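Local atomic coordinates of DnaD domain protein (PDB entry 2I5U), a protein that is of unknown function but probably takes part in initiating DNA replication, this chain being one domain of a longer protein of the DnaB/DnaD family. Residues S6-N10 / N11-L15. Residues are numbered along the deposited sequence; the frame is centred on the assembly and turned at random.
Sequences SIWEN and NGFGL
W8 and F13 stack face to face where helix 2-9 runs out into the loop that follows, their six-membered rings 4.3 Å apart between centroids and tilted by 30°. The overlap is continued by F13 CB, which sits over the five-membered ring of W8, 3.3 Å from its centroid and almost on the ring normal, a close CH-pi contact. With W8 CG anti to the backbone N (chi1 -179°), the indole face is brought against F13 CB and its ring. Two carbonyl oxygens lie at the indole edge, near its plane: G14 O is 3.2 Å from W8 CD1, and L15 O takes a weak hydrogen bond from W8 NE1 at 3.3 Å. This is the tighter side, with W8 buried; I63 of helix 60-73 touches both side chains, and I53 of helix 38-55 packs against F13.

Elsewhere the contact is looser and wet. E9 O, at the end of the helix, accepts from two waters, one taking the N-H of G14 and the other that of G12, so water links helix end and loop. E9 rests CG 3.6 Å from G14 O, and its OE2 is bonded to the backbone N of M16. N10 folds back, its ND2 giving S6 O a 2.8 Å bond from the face opposite to that used by N10 N. N11 N bonds W8 O at 3.3 Å, an i to i+3 bond, and G12 and G14 turn the chain with positive phi: a helix C-terminus running into a glycine-containing turn, with an aromatic stack facing helices 38-55 and 60-73.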
# COMPACT_ATOMS: atom_id res chain seq x y z
N SER A 6 -0.83 1.35 -10.92
CA SER A 6 -1.56 2.39 -11.67
C SER A 6 -1.85 3.63 -10.82
O SER A 6 -1.66 4.76 -11.26
CB SER A 6 -2.88 1.86 -12.23
OG SER A 6 -2.67 0.72 -13.04
N ILE A 7 -2.35 3.44 -9.61
CA ILE A 7 -2.62 4.59 -8.77
C ILE A 7 -1.33 5.32 -8.42
O ILE A 7 -1.29 6.54 -8.39
CB ILE A 7 -3.51 4.28 -7.53
CG1 ILE A 7 -3.97 5.60 -6.89
CG2 ILE A 7 -2.80 3.38 -6.53
CD1 ILE A 7 -5.01 5.48 -5.86
N TRP A 8 -0.24 4.58 -8.17
CA TRP A 8 1.06 5.17 -7.92
C TRP A 8 1.54 5.99 -9.12
O TRP A 8 1.83 7.19 -9.02
CB TRP A 8 2.06 4.05 -7.61
CG TRP A 8 3.47 4.47 -7.30
CD1 TRP A 8 4.46 4.77 -8.20
CD2 TRP A 8 4.08 4.54 -6.00
NE1 TRP A 8 5.63 5.05 -7.54
CE2 TRP A 8 5.42 4.92 -6.19
CE3 TRP A 8 3.62 4.33 -4.69
CZ2 TRP A 8 6.30 5.12 -5.13
CZ3 TRP A 8 4.50 4.51 -3.64
CH2 TRP A 8 5.82 4.89 -3.87
N GLU A 9 1.61 5.35 -10.29
CA GLU A 9 2.23 5.98 -11.44
C GLU A 9 1.42 7.11 -12.07
O GLU A 9 2.00 7.97 -12.72
CB GLU A 9 2.60 4.92 -12.49
CG GLU A 9 3.67 3.99 -11.95
CD GLU A 9 4.23 3.03 -12.96
OE1 GLU A 9 3.55 2.77 -14.00
OE2 GLU A 9 5.34 2.49 -12.69
N ASN A 10 0.11 7.14 -11.85
CA ASN A 10 -0.72 8.20 -12.39
C ASN A 10 -0.96 9.35 -11.43
O ASN A 10 -1.75 10.25 -11.72
CB ASN A 10 -2.04 7.61 -12.89
CG ASN A 10 -1.85 6.80 -14.13
OD1 ASN A 10 -1.67 7.36 -15.22
ND2 ASN A 10 -1.84 5.47 -13.99
N ASN A 11 -0.27 9.33 -10.29
CA ASN A 11 -0.54 10.35 -9.28
C ASN A 11 0.70 11.07 -8.80
O ASN A 11 0.69 11.63 -7.70
CB ASN A 11 -1.39 9.77 -8.15
CG ASN A 11 -2.81 9.54 -8.57
OD1 ASN A 11 -3.25 8.39 -8.76
ND2 ASN A 11 -3.52 10.61 -8.78
N GLY A 12 1.71 11.10 -9.64
CA GLY A 12 2.89 11.93 -9.39
C GLY A 12 3.93 11.33 -8.47
O GLY A 12 4.79 12.05 -7.95
N PHE A 13 3.86 10.02 -8.25
CA PHE A 13 4.89 9.30 -7.51
C PHE A 13 6.07 8.92 -8.39
O PHE A 13 7.05 8.39 -7.88
CB PHE A 13 4.34 8.00 -6.95
CG PHE A 13 3.38 8.16 -5.79
CD1 PHE A 13 3.78 7.85 -4.49
CD2 PHE A 13 2.05 8.50 -6.01
CE1 PHE A 13 2.90 7.96 -3.44
CE2 PHE A 13 1.17 8.61 -4.95
CZ PHE A 13 1.59 8.32 -3.67
N GLY A 14 5.95 9.12 -9.68
CA GLY A 14 6.95 8.61 -10.62
C GLY A 14 6.78 7.13 -10.87
O GLY A 14 5.77 6.51 -10.49
N LEU A 15 7.79 6.54 -11.49
CA LEU A 15 7.79 5.12 -11.76
C LEU A 15 7.74 4.33 -10.46
O LEU A 15 8.33 4.73 -9.46
CB LEU A 15 9.06 4.72 -12.51
CG LEU A 15 9.32 5.35 -13.86
CD1 LEU A 15 10.71 4.93 -14.40
CD2 LEU A 15 8.20 4.97 -14.80
O HOH W 1 3.82 9.78 -11.58
O HOH W 2 1.61 10.83 -12.71